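Local coordinates for pyocin-S2 immunity protein (Pseudomonas aeruginosa, PDB 4QKO) that binds the nuclease domain of the bacteriocin pyocin S2, probably protecting the producing cell from its own toxin, at residues A66-V69 / K70-E74. Sequence-based numbering, arbitrary orientation.
Sequences AGVV and KEVKE
The shortest polar bond here joins K73 N to V69 O at 2.7 Å, with an N-H...O angle of 168°. The helical bond also brings CB of K73 to 3.3 Å from V69 O. Three more i to i+4 bonds precede it: K70 N to A66 O, E71 N to G67 O and V72 N to V68 O. Of the four, the E71 bond is the most bent, at 156°. The unbroken ladder identifies a regular alpha-helix, part of helix 65-78 in the four-helix fold of the colicin and pyocin immunity proteins; S64 OG, just before it, is hydrogen-bonded to G67 N.

Direct side-chain contact along the helix is slight. V68 CG1 and V72 CG2 come within 4.4 Å, a loose apolar approach. With CG1 of V72 anti to its backbone N (chi1 168°), CG2 lies on the N side of the residue, 3.3 Å from V68 O. Both valines are buried, V68 against V17 of helix 10-21 and F41 of helix 31-45, V72 against T45 of helix 31-45 and L53 of helix 52-55, while V69 packs on F13 and L14 of helix 10-21. The polar ends reach other parts of the chain: E71, extended from CB outward, sends OE1 to a salt bridge with R61, and K73, equally extended, carries NZ to a salt bridge with E10 on helix 10-21.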
ATOM      1  N   ALA A  66       7.149 -11.843  13.410  1.00 21.95           N
ATOM      2  CA  ALA A  66       8.403 -12.398  13.989  1.00 22.02           C
ATOM      3  C   ALA A  66       9.588 -12.374  13.000  1.00 22.39           C
ATOM      4  O   ALA A  66      10.725 -12.135  13.404  1.00 22.39           O
ATOM      5  CB  ALA A  66       8.181 -13.814  14.458  1.00 24.03           C
ATOM      6  N   GLY A  67       9.316 -12.638  11.728  1.00 20.68           N
ATOM      7  CA  GLY A  67      10.341 -12.586  10.704  1.00 22.12           C
ATOM      8  C   GLY A  67      10.902 -11.210  10.593  1.00 19.31           C
ATOM      9  O   GLY A  67      12.086 -11.028  10.455  1.00 19.26           O
ATOM     10  N   VAL A  68      10.023 -10.214  10.707  1.00 18.85           N
ATOM     11  CA  VAL A  68      10.435  -8.824  10.597  1.00 18.34           C
ATOM     12  C   VAL A  68      11.336  -8.469  11.761  1.00 18.00           C
ATOM     13  O   VAL A  68      12.425  -7.853  11.600  1.00 17.69           O
ATOM     14  CB  VAL A  68       9.239  -7.854  10.574  1.00 17.87           C
ATOM     15  CG1 VAL A  68       9.729  -6.416  10.766  1.00 17.37           C
ATOM     16  CG2 VAL A  68       8.440  -8.041   9.318  1.00 18.97           C
ATOM     17  N   VAL A  69      10.906  -8.836  12.944  1.00 17.38           N
ATOM     18  CA  VAL A  69      11.664  -8.475  14.156  1.00 18.65           C
ATOM     19  C   VAL A  69      13.035  -9.090  14.161  1.00 18.91           C
ATOM     20  O   VAL A  69      13.990  -8.448  14.539  1.00 18.65           O
ATOM     21  CB  VAL A  69      10.932  -8.892  15.425  1.00 19.34           C
ATOM     22  CG1 VAL A  69      11.783  -8.598  16.634  1.00 21.13           C
ATOM     23  CG2 VAL A  69       9.648  -8.036  15.540  1.00 20.56           C
ATOM     24  N   LYS A  70      13.104 -10.381  13.870  1.00 21.66           N
ATOM     25  CA  LYS A  70      14.352 -11.094  13.805  1.00 21.98           C
ATOM     26  C   LYS A  70      15.280 -10.450  12.787  1.00 20.18           C
ATOM     27  O   LYS A  70      16.477 -10.315  13.092  1.00 20.99           O
ATOM     28  CB  LYS A  70      14.129 -12.536  13.450  1.00 24.96           C
ATOM     29  CG  LYS A  70      15.400 -13.374  13.496  1.00 29.04           C
ATOM     30  CD  LYS A  70      15.151 -14.692  12.761  1.00 31.85           C
ATOM     31  CE  LYS A  70      16.388 -15.552  12.750  1.00 37.76           C
ATOM     32  NZ  LYS A  70      15.992 -16.967  12.646  1.00 39.76           N
ATOM     33  N   GLU A  71      14.757 -10.064  11.603  1.00 18.88           N
ATOM     34  CA  GLU A  71      15.608  -9.466  10.602  1.00 18.19           C
ATOM     35  C   GLU A  71      16.208  -8.148  11.135  1.00 18.74           C
ATOM     36  O   GLU A  71      17.385  -7.829  10.988  1.00 19.68           O
ATOM     37  CB  GLU A  71      14.909  -9.225   9.277  1.00 20.14           C
ATOM     38  CG  GLU A  71      15.877  -8.629   8.259  1.00 21.21           C
ATOM     39  CD  GLU A  71      15.456  -8.705   6.811  1.00 24.21           C
ATOM     40  OE1 GLU A  71      14.379  -9.241   6.432  1.00 20.64           O
ATOM     41  OE2 GLU A  71      16.315  -8.264   6.006  1.00 23.79           O
ATOM     42  N   VAL A  72      15.352  -7.350  11.752  1.00 20.78           N
ATOM     43  CA  VAL A  72      15.752  -6.101  12.304  1.00 19.01           C
ATOM     44  C   VAL A  72      16.768  -6.338  13.423  1.00 19.13           C
ATOM     45  O   VAL A  72      17.844  -5.695  13.433  1.00 19.77           O
ATOM     46  CB  VAL A  72      14.578  -5.306  12.880  1.00 19.77           C
ATOM     47  CG1 VAL A  72      15.052  -4.145  13.694  1.00 19.86           C
ATOM     48  CG2 VAL A  72      13.674  -4.827  11.774  1.00 19.12           C
ATOM     49  N   LYS A  73      16.435  -7.209  14.366  1.00 17.91           N
ATOM     50  CA  LYS A  73      17.340  -7.454  15.490  1.00 20.81           C
ATOM     51  C   LYS A  73      18.773  -7.875  15.025  1.00 21.14           C
ATOM     52  O   LYS A  73      19.816  -7.367  15.560  1.00 19.64           O
ATOM     53  CB  LYS A  73      16.756  -8.561  16.339  1.00 23.05           C
ATOM     54  CG  LYS A  73      17.547  -9.016  17.535  1.00 27.29           C
ATOM     55  CD  LYS A  73      16.807 -10.052  18.358  1.00 28.69           C
ATOM     56  CE  LYS A  73      17.550 -10.235  19.661  1.00 35.54           C
ATOM     57  NZ  LYS A  73      16.903 -11.381  20.331  1.00 39.20           N
ATOM     58  N   GLU A  74      18.795  -8.789  14.059  1.00 19.97           N
ATOM     59  CA  GLU A  74      20.054  -9.397  13.633  1.00 21.02           C
ATOM     60  C   GLU A  74      20.829  -8.422  12.831  1.00 20.18           C
ATOM     61  O   GLU A  74      22.043  -8.352  12.980  1.00 20.53           O
ATOM     62  CB  GLU A  74      19.804 -10.678  12.886  1.00 22.84           C
ATOM     63  CG  GLU A  74      19.345 -11.839  13.761  1.00 26.21           C
ATOM     64  CD  GLU A  74      19.217 -13.170  12.995  1.00 32.68           C
ATOM     65  OE1 GLU A  74      19.642 -13.260  11.789  1.00 36.00           O
ATOM     66  OE2 GLU A  74      18.736 -14.154  13.615  1.00 34.43           O
TER